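Local coordinates for phytase (Debaryomyces castellii, PDB 2GFI), which probably hydrolyses phytate (inositol hexakisphosphate), starting at the 3-phosphate, as a histidine acid phosphatase, at residues Glu62-Phe67 against Ile142-Lys147; Gly149-Thr154 against Asn324-Ser329; Tyr174-Arg177 against Asp183-Asn186. All coordinates share one frame; numbering follows the deposited sequence.

Interactions 1 and 2 set a helix and a loop against the central sheet, while interaction 3 joins helix 166-180 to the loop that follows it. Interactions 1 and 2 have centres about 7 Å apart and use adjacent parallel strands, joined by probable hydrogen bonds from Leu66 N to Trp327 O (2.7 Å) and from Ser329 N to Leu66 O (2.8 Å). Interaction 3 lies about 14 Å from interaction 1 and about 13 Å from interaction 2, centre to centre; Phe175 bridges the gap, its ring packing on Leu66, Phe144 and Leu328. Of the three, interaction 1 comes near the active site: the Leu66 side chain is about 11 Å from that of His70, the predicted nucleophile.

Interaction 1 of 3, residues Glu62-Phe67 against Ile142-Lys147; sequences EQVQLF and IAFRTK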
loop_
_atom_site.group_PDB
_atom_site.type_symbol
_atom_site.label_atom_id
_atom_site.label_comp_id
_atom_site.label_asym_id
_atom_site.label_seq_id
_atom_site.Cartn_x
_atom_site.Cartn_y
_atom_site.Cartn_z
ATOM N N GLU A 62 -4.259 20.750 -26.551
ATOM C CA GLU A 62 -5.098 21.421 -27.539
ATOM C C GLU A 62 -6.555 21.038 -27.409
ATOM O O GLU A 62 -7.420 21.883 -27.583
ATOM C CB GLU A 62 -4.619 21.114 -28.947
ATOM C CG GLU A 62 -3.305 21.778 -29.296
ATOM C CD GLU A 62 -2.867 21.368 -30.678
ATOM O OE1 GLU A 62 -2.698 20.170 -30.900
ATOM O OE2 GLU A 62 -2.726 22.244 -31.553
ATOM N N GLN A 63 -6.822 19.772 -27.082
ATOM C CA GLN A 63 -8.185 19.263 -27.004
ATOM C C GLN A 63 -8.249 17.979 -26.165
ATOM O O GLN A 63 -7.280 17.226 -26.086
ATOM C CB GLN A 63 -8.704 19.010 -28.418
ATOM C CG GLN A 63 -10.194 18.694 -28.545
ATOM C CD GLN A 63 -10.555 18.339 -29.953
ATOM O OE1 GLN A 63 -10.080 18.992 -30.906
ATOM N NE2 GLN A 63 -11.350 17.297 -30.118
ATOM N N VAL A 64 -9.394 17.732 -25.543
ATOM C CA VAL A 64 -9.644 16.453 -24.910
ATOM C C VAL A 64 -11.075 16.035 -25.184
ATOM O O VAL A 64 -11.975 16.861 -25.156
ATOM C CB VAL A 64 -9.340 16.500 -23.374
ATOM C CG1 VAL A 64 -10.288 17.497 -22.647
ATOM C CG2 VAL A 64 -9.320 15.093 -22.761
ATOM N N GLN A 65 -11.258 14.749 -25.478
ATOM C CA GLN A 65 -12.566 14.133 -25.580
ATOM C C GLN A 65 -12.633 13.035 -24.537
ATOM O O GLN A 65 -11.718 12.239 -24.388
ATOM C CB GLN A 65 -12.811 13.579 -26.979
ATOM C CG GLN A 65 -12.320 14.513 -28.116
ATOM C CD GLN A 65 -12.465 13.910 -29.479
ATOM O OE1 GLN A 65 -12.849 12.767 -29.598
ATOM N NE2 GLN A 65 -12.164 14.685 -30.526
ATOM N N LEU A 66 -13.705 13.069 -23.768
ATOM C CA LEU A 66 -14.054 12.081 -22.816
ATOM C C LEU A 66 -15.303 11.329 -23.308
ATOM O O LEU A 66 -16.330 11.928 -23.663
ATOM C CB LEU A 66 -14.334 12.744 -21.475
ATOM C CG LEU A 66 -14.950 11.789 -20.443
ATOM C CD1 LEU A 66 -13.985 10.613 -20.100
ATOM C CD2 LEU A 66 -15.377 12.557 -19.184
ATOM N N PHE A 67 -15.189 10.011 -23.326
ATOM C CA PHE A 67 -16.304 9.147 -23.535
ATOM C C PHE A 67 -16.419 8.287 -22.314
ATOM O O PHE A 67 -15.598 7.419 -22.060
ATOM C CB PHE A 67 -16.127 8.323 -24.809
ATOM C CG PHE A 67 -16.015 9.177 -26.040
ATOM C CD1 PHE A 67 -17.159 9.570 -26.733
ATOM C CD2 PHE A 67 -14.754 9.629 -26.487
ATOM C CE1 PHE A 67 -17.057 10.370 -27.886
ATOM C CE2 PHE A 67 -14.632 10.446 -27.629
ATOM C CZ PHE A 67 -15.795 10.818 -28.330
ATOM N N ILE A 142 -13.669 16.329 -11.038
ATOM C CA ILE A 142 -12.659 17.133 -10.367
ATOM C C ILE A 142 -11.277 16.908 -10.965
ATOM O O ILE A 142 -10.569 17.844 -11.264
ATOM C CB ILE A 142 -12.613 16.793 -8.854
ATOM C CG1 ILE A 142 -13.932 17.138 -8.139
ATOM C CG2 ILE A 142 -11.385 17.421 -8.183
ATOM C CD1 ILE A 142 -13.947 16.725 -6.606
ATOM N N ALA A 143 -10.906 15.643 -11.109
ATOM C CA ALA A 143 -9.602 15.226 -11.571
ATOM C C ALA A 143 -9.422 15.701 -12.986
ATOM O O ALA A 143 -8.327 16.079 -13.413
ATOM C CB ALA A 143 -9.487 13.680 -11.512
ATOM N N PHE A 144 -10.510 15.608 -13.732
ATOM C CA PHE A 144 -10.497 15.956 -15.117
ATOM C C PHE A 144 -10.293 17.467 -15.240
ATOM O O PHE A 144 -9.522 17.906 -16.064
ATOM C CB PHE A 144 -11.801 15.500 -15.773
ATOM C CG PHE A 144 -11.768 15.515 -17.285
ATOM C CD1 PHE A 144 -11.474 14.344 -18.005
ATOM C CD2 PHE A 144 -12.079 16.689 -18.006
ATOM C CE1 PHE A 144 -11.489 14.334 -19.406
ATOM C CE2 PHE A 144 -12.110 16.674 -19.393
ATOM C CZ PHE A 144 -11.811 15.500 -20.084
ATOM N N ARG A 145 -10.981 18.265 -14.428
ATOM C CA ARG A 145 -10.728 19.692 -14.426
ATOM C C ARG A 145 -9.286 19.962 -14.068
ATOM O O ARG A 145 -8.641 20.763 -14.725
ATOM C CB ARG A 145 -11.645 20.463 -13.479
ATOM C CG ARG A 145 -11.219 21.942 -13.332
ATOM C CD ARG A 145 -11.317 22.842 -14.598
ATOM N NE ARG A 145 -12.639 23.340 -14.502
ATOM C CZ ARG A 145 -13.038 24.546 -14.202
ATOM N NH1 ARG A 145 -12.234 25.595 -14.115
ATOM N NH2 ARG A 145 -14.322 24.674 -14.048
ATOM N N THR A 146 -8.785 19.303 -13.022
ATOM C CA THR A 146 -7.387 19.494 -12.612
ATOM C C THR A 146 -6.411 19.249 -13.761
ATOM O O THR A 146 -5.521 20.025 -13.947
ATOM C CB THR A 146 -7.006 18.613 -11.410
ATOM O OG1 THR A 146 -7.725 19.037 -10.265
ATOM C CG2 THR A 146 -5.580 18.907 -10.996
ATOM N N LYS A 147 -6.607 18.184 -14.536
ATOM C CA LYS A 147 -5.747 17.861 -15.660
ATOM C C LYS A 147 -5.931 18.736 -16.901
ATOM O O LYS A 147 -4.943 19.175 -17.526
ATOM C CB LYS A 147 -5.920 16.388 -16.064
ATOM C CG LYS A 147 -4.792 15.949 -16.997
ATOM C CD LYS A 147 -4.745 14.459 -17.285
ATOM C CE LYS A 147 -3.644 14.136 -18.308
ATOM N NZ LYS A 147 -3.662 12.680 -18.709
#
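Phe144 reaches from helix 133-148 straight at strand 59-69, and its side chain and that of Val64 approach from opposite directions. The leading atom of the ring is CZ, which lies 3.6 Å from Val64 CG1 and 3.7 Å from Val64 CG2, so both methyls of the valine branch meet the far end of the ring. CG1 also adjoins CE2. On the other flank, Leu66 CB approaches Phe144 CE1 at 3.9 Å; both aliphatic groups meet the ring obliquely. With its CG anti to the backbone N (chi1 -166°), Phe144 extends its ring away from the helix and spans a CA-CA separation of 9.3 Å to Leu66. The contact is therefore a single aromatic side chain set against two residues of alternate strand positions, all three buried, with a summed interface of 154 Å². Around it, Phe175 meets the Phe144 ring edge-to-face, while Ile326 and Leu328 of strand 326-331 touch it as well. Ile376 from the antiparallel strand 374-382 packs on Val64 and Leu66. Such a helix laid over the central sheet is typical of the alpha/beta domain of histidine acid phosphatases, whose predicted nucleophile, His70, follows this strand.

Interaction 2 of 3, residues Gly149-Thr154 against Asn324-Ser329; sequences GELFDT and NKIWLS
Leu151, Phe152, Lys325 and Ile326 carry this contact, which buries 217 Å² in total. Gly149 opens the short 3-10 turn that leads into Leu151 and Phe152: its O accepts a backbone hydrogen bond from Phe152 N at 2.9 Å. Leu151 follows, with its CB directed at the other segment. Leu151 CB lies 3.9 Å from Ile326 CG1 and 4.1 Å from Lys325 CB, placing it against the inner parts of two consecutive side chains, while its CD1 branch comes near Lys325 O. The polar link is made by water: one molecule donates to Leu151 O at 2.6 Å and accepts from Lys325 N at 2.8 Å, bridging the two backbones where no direct bond joins them. The aliphatic start of Lys325 stays beside Leu151 O, but its chain bends at chi2 (-65°) and leads the amino group away to bond Asn322 O. At Phe152 the contact passes to CB, which is 3.4 Å from Ile326 CD1; the same methyl lies 3.6 Å from Phe152 N and meets the ring obliquely. Ile326 thus sends its longer branch along the turn, past Leu151 to Phe152. Beyond the segments, Phe179 of helix 166-180 meets the Phe152 ring edge-to-face and also touches Ile326, Phe144 of helix 133-148 packs on Ile326, and Leu151 and Phe152 reach Leu61 of strand 59-69 and Leu158 of strand 158-163 respectively.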
loop_
_atom_site.group_PDB
_atom_site.type_symbol
_atom_site.label_atom_id
_atom_site.label_comp_id
_atom_site.label_asym_id
_atom_site.label_seq_id
_atom_site.Cartn_x
_atom_site.Cartn_y
_atom_site.Cartn_z
ATOM N N GLY A 149 -8.313 21.434 -17.414
ATOM C CA GLY A 149 -8.989 22.708 -17.244
ATOM C C GLY A 149 -8.319 23.934 -17.870
ATOM O O GLY A 149 -8.987 24.941 -18.066
ATOM N N GLU A 150 -7.021 23.872 -18.174
ATOM C CA GLU A 150 -6.369 24.972 -18.892
ATOM C C GLU A 150 -7.047 25.160 -20.252
ATOM O O GLU A 150 -6.969 26.241 -20.843
ATOM C CB GLU A 150 -4.880 24.700 -19.117
ATOM C CG GLU A 150 -4.600 23.649 -20.185
ATOM C CD GLU A 150 -3.185 23.117 -20.095
ATOM O OE1 GLU A 150 -2.809 22.556 -19.041
ATOM O OE2 GLU A 150 -2.433 23.290 -21.073
ATOM N N LEU A 151 -7.696 24.097 -20.737
ATOM C CA LEU A 151 -8.392 24.090 -22.022
ATOM C C LEU A 151 -9.785 24.695 -21.887
ATOM O O LEU A 151 -10.467 24.904 -22.882
ATOM C CB LEU A 151 -8.551 22.660 -22.540
ATOM C CG LEU A 151 -7.393 21.934 -23.220
ATOM C CD1 LEU A 151 -7.907 20.613 -23.799
ATOM C CD2 LEU A 151 -6.727 22.780 -24.286
ATOM N N PHE A 152 -10.222 24.941 -20.663
ATOM C CA PHE A 152 -11.560 25.438 -20.446
ATOM C C PHE A 152 -11.492 26.951 -20.298
ATOM O O PHE A 152 -10.713 27.470 -19.486
ATOM C CB PHE A 152 -12.174 24.806 -19.200
ATOM C CG PHE A 152 -13.602 25.274 -18.892
ATOM C CD1 PHE A 152 -14.646 25.048 -19.787
ATOM C CD2 PHE A 152 -13.896 25.876 -17.676
ATOM C CE1 PHE A 152 -15.938 25.458 -19.484
ATOM C CE2 PHE A 152 -15.188 26.273 -17.366
ATOM C CZ PHE A 152 -16.205 26.073 -18.262
ATOM N N ASP A 153 -12.302 27.634 -21.099
ATOM C CA ASP A 153 -12.493 29.071 -21.004
ATOM C C ASP A 153 -13.703 29.332 -20.130
ATOM O O ASP A 153 -14.819 28.927 -20.482
ATOM C CB ASP A 153 -12.748 29.654 -22.403
ATOM C CG ASP A 153 -12.565 31.185 -22.449
ATOM O OD1 ASP A 153 -12.920 31.879 -21.465
ATOM O OD2 ASP A 153 -12.057 31.770 -23.439
ATOM N N THR A 154 -13.505 30.008 -19.004
ATOM C CA THR A 154 -14.619 30.222 -18.081
ATOM C C THR A 154 -15.666 31.262 -18.527
ATOM O O THR A 154 -16.690 31.450 -17.845
ATOM C CB THR A 154 -14.115 30.518 -16.667
ATOM O OG1 THR A 154 -13.141 31.571 -16.699
ATOM C CG2 THR A 154 -13.347 29.313 -16.105
ATOM N N ASN A 324 -14.660 25.533 -28.300
ATOM C CA ASN A 324 -14.761 24.495 -27.298
ATOM C C ASN A 324 -13.743 23.394 -27.534
ATOM O O ASN A 324 -13.620 22.826 -28.638
ATOM C CB ASN A 324 -16.179 23.951 -27.154
ATOM C CG ASN A 324 -16.277 22.883 -26.068
ATOM O OD1 ASN A 324 -16.436 21.689 -26.372
ATOM N ND2 ASN A 324 -16.178 23.301 -24.811
ATOM N N LYS A 325 -12.982 23.138 -26.485
ATOM C CA LYS A 325 -11.861 22.216 -26.570
ATOM C C LYS A 325 -12.076 20.962 -25.707
ATOM O O LYS A 325 -11.269 20.057 -25.746
ATOM C CB LYS A 325 -10.575 22.930 -26.133
ATOM C CG LYS A 325 -10.375 24.331 -26.707
ATOM C CD LYS A 325 -10.201 24.256 -28.221
ATOM C CE LYS A 325 -9.692 25.571 -28.789
ATOM N NZ LYS A 325 -9.578 25.447 -30.271
ATOM N N ILE A 326 -13.141 20.937 -24.916
ATOM C CA ILE A 326 -13.391 19.852 -23.975
ATOM C C ILE A 326 -14.698 19.191 -24.326
ATOM O O ILE A 326 -15.773 19.796 -24.197
ATOM C CB ILE A 326 -13.401 20.373 -22.522
ATOM C CG1 ILE A 326 -12.053 20.973 -22.166
ATOM C CG2 ILE A 326 -13.709 19.276 -21.542
ATOM C CD1 ILE A 326 -12.104 21.823 -20.890
ATOM N N TRP A 327 -14.593 17.949 -24.795
ATOM C CA TRP A 327 -15.725 17.158 -25.221
ATOM C C TRP A 327 -16.007 16.111 -24.152
ATOM O O TRP A 327 -15.119 15.331 -23.806
ATOM C CB TRP A 327 -15.431 16.544 -26.595
ATOM C CG TRP A 327 -15.115 17.665 -27.530
ATOM C CD1 TRP A 327 -13.885 18.043 -27.983
ATOM C CD2 TRP A 327 -16.048 18.629 -28.040
ATOM N NE1 TRP A 327 -13.999 19.169 -28.760
ATOM C CE2 TRP A 327 -15.315 19.550 -28.817
ATOM C CE3 TRP A 327 -17.437 18.795 -27.936
ATOM C CZ2 TRP A 327 -15.930 20.635 -29.497
ATOM C CZ3 TRP A 327 -18.044 19.871 -28.606
ATOM C CH2 TRP A 327 -17.287 20.768 -29.374
ATOM N N LEU A 328 -17.230 16.150 -23.615
ATOM C CA LEU A 328 -17.672 15.301 -22.532
ATOM C C LEU A 328 -18.926 14.551 -22.965
ATOM O O LEU A 328 -20.016 15.132 -23.068
ATOM C CB LEU A 328 -17.966 16.140 -21.286
ATOM C CG LEU A 328 -16.875 17.117 -20.845
ATOM C CD1 LEU A 328 -17.383 18.002 -19.723
ATOM C CD2 LEU A 328 -15.599 16.359 -20.405
ATOM N N SER A 329 -18.756 13.245 -23.194
ATOM C CA SER A 329 -19.820 12.375 -23.687
ATOM C C SER A 329 -19.967 11.207 -22.734
ATOM O O SER A 329 -18.984 10.574 -22.349
ATOM C CB SER A 329 -19.491 11.812 -25.079
ATOM O OG SER A 329 -19.317 12.855 -25.998
HETATM O O HOH W 1 -12.813 24.363 -23.958
#

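Interaction 3 of 3, residues Tyr174-Arg177 against Asp183-Asn186; sequences YFAR and DFSN
Arg177 lies across one face of the Phe184 ring, and the evidence divides into a CH-pi contact, a guanidinium-ring contact and a smaller apolar one. The CH-pi contact is made by Arg177 CG, which is 3.6 Å from the centroid of the Phe184 ring and only 7° off its normal; the methylene is thus centred over the face. From there the chain runs extended from CG to NE, carrying the guanidinium on past the ring centre to the CE2 side.

There the second contact forms. Arg177 CZ approaches Phe184 CE2 at 3.4 Å, and that ring carbon sits over the centre of one guanidinium face. Arg177 NH2 and NH1 lie 3.5 Å and 3.6 Å from Phe184 CE2. The two planes are inclined by 34°, so the groups overlap without being parallel. Phe184 CG stands anti to its own N (chi1 178°), which carries the ring toward the helix.

The apolar part belongs to Ala176, whose CB is 3.9 Å from Phe184 CE1. Separately, the backbone O of Ala176 lies obliquely by the ring, near CD1. Together these contacts bury 181 Å², with Phe184 contributing the largest share. Val189 of strand 189-194 adds to the packing on Phe184 and Ala176. In the second subunit, Gly181 packs on Arg177, and Arg177 of that subunit packs on Phe184, placing the pair at a subunit interface. The arrangement is that of a helix-to-strand connection folding back on its own helix, within the crossover between the parallel strands 158-163 and 189-194, a beta-alpha-beta crossover, presumably right-handed as such units almost always are.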
loop_
_atom_site.group_PDB
_atom_site.type_symbol
_atom_site.label_atom_id
_atom_site.label_comp_id
_atom_site.label_asym_id
_atom_site.label_seq_id
_atom_site.Cartn_x
_atom_site.Cartn_y
_atom_site.Cartn_z
ATOM N N TYR A 174 -22.954 14.582 -12.312
ATOM C CA TYR A 174 -21.997 14.522 -11.227
ATOM C C TYR A 174 -20.603 14.866 -11.727
ATOM O O TYR A 174 -19.887 15.572 -11.062
ATOM C CB TYR A 174 -22.019 13.163 -10.537
ATOM C CG TYR A 174 -23.024 13.150 -9.430
ATOM C CD1 TYR A 174 -24.345 12.820 -9.677
ATOM C CD2 TYR A 174 -22.658 13.485 -8.136
ATOM C CE1 TYR A 174 -25.294 12.791 -8.642
ATOM C CE2 TYR A 174 -23.572 13.442 -7.094
ATOM C CZ TYR A 174 -24.903 13.107 -7.364
ATOM O OH TYR A 174 -25.836 13.100 -6.345
ATOM N N PHE A 175 -20.247 14.374 -12.911
ATOM C CA PHE A 175 -19.008 14.703 -13.513
ATOM C C PHE A 175 -18.891 16.213 -13.710
ATOM O O PHE A 175 -17.892 16.798 -13.290
ATOM C CB PHE A 175 -18.884 14.010 -14.869
ATOM C CG PHE A 175 -17.591 14.322 -15.569
ATOM C CD1 PHE A 175 -16.514 13.451 -15.474
ATOM C CD2 PHE A 175 -17.436 15.520 -16.283
ATOM C CE1 PHE A 175 -15.309 13.754 -16.095
ATOM C CE2 PHE A 175 -16.220 15.830 -16.907
ATOM C CZ PHE A 175 -15.165 14.952 -16.813
ATOM N N ALA A 176 -19.906 16.830 -14.323
ATOM C CA ALA A 176 -19.906 18.250 -14.623
ATOM C C ALA A 176 -19.796 19.041 -13.341
ATOM O O ALA A 176 -19.075 20.051 -13.283
ATOM C CB ALA A 176 -21.142 18.650 -15.422
ATOM N N ARG A 177 -20.460 18.551 -12.286
ATOM C CA ARG A 177 -20.372 19.198 -10.996
ATOM C C ARG A 177 -18.980 19.067 -10.400
ATOM O O ARG A 177 -18.462 20.013 -9.793
ATOM C CB ARG A 177 -21.404 18.649 -10.040
ATOM C CG ARG A 177 -22.812 19.092 -10.369
ATOM C CD ARG A 177 -23.858 18.389 -9.521
ATOM N NE ARG A 177 -25.199 18.739 -9.950
ATOM C CZ ARG A 177 -25.861 19.793 -9.499
ATOM N NH1 ARG A 177 -25.279 20.618 -8.636
ATOM N NH2 ARG A 177 -27.094 20.040 -9.941
ATOM N N ASP A 183 -18.566 26.772 -9.537
ATOM C CA ASP A 183 -19.012 27.505 -10.725
ATOM C C ASP A 183 -20.147 26.806 -11.451
ATOM O O ASP A 183 -20.640 27.321 -12.449
ATOM C CB ASP A 183 -17.877 27.677 -11.738
ATOM C CG ASP A 183 -16.768 28.547 -11.222
ATOM O OD1 ASP A 183 -17.063 29.546 -10.524
ATOM O OD2 ASP A 183 -15.566 28.307 -11.468
ATOM N N PHE A 184 -20.532 25.630 -10.972
ATOM C CA PHE A 184 -21.552 24.839 -11.636
ATOM C C PHE A 184 -22.910 25.509 -11.477
ATOM O O PHE A 184 -23.265 25.928 -10.390
ATOM C CB PHE A 184 -21.597 23.392 -11.099
ATOM C CG PHE A 184 -22.674 22.585 -11.728
ATOM C CD1 PHE A 184 -22.399 21.792 -12.829
ATOM C CD2 PHE A 184 -24.014 22.716 -11.294
ATOM C CE1 PHE A 184 -23.421 21.070 -13.454
ATOM C CE2 PHE A 184 -25.018 22.018 -11.918
ATOM C CZ PHE A 184 -24.729 21.182 -13.002
ATOM N N SER A 185 -23.636 25.634 -12.583
ATOM C CA SER A 185 -24.999 26.186 -12.613
ATOM C C SER A 185 -25.586 25.850 -13.978
ATOM O O SER A 185 -24.869 25.385 -14.873
ATOM C CB SER A 185 -25.001 27.719 -12.405
ATOM O OG SER A 185 -24.662 28.419 -13.603
ATOM N N ASN A 186 -26.882 26.102 -14.142
ATOM C CA ASN A 186 -27.530 25.859 -15.436
ATOM C C ASN A 186 -27.078 26.850 -16.474
ATOM O O ASN A 186 -27.300 26.638 -17.664
ATOM C CB ASN A 186 -29.078 25.764 -15.343
ATOM C CG ASN A 186 -29.710 26.968 -14.685
ATOM O OD1 ASN A 186 -29.165 28.079 -14.713
ATOM N ND2 ASN A 186 -30.881 26.757 -14.078
#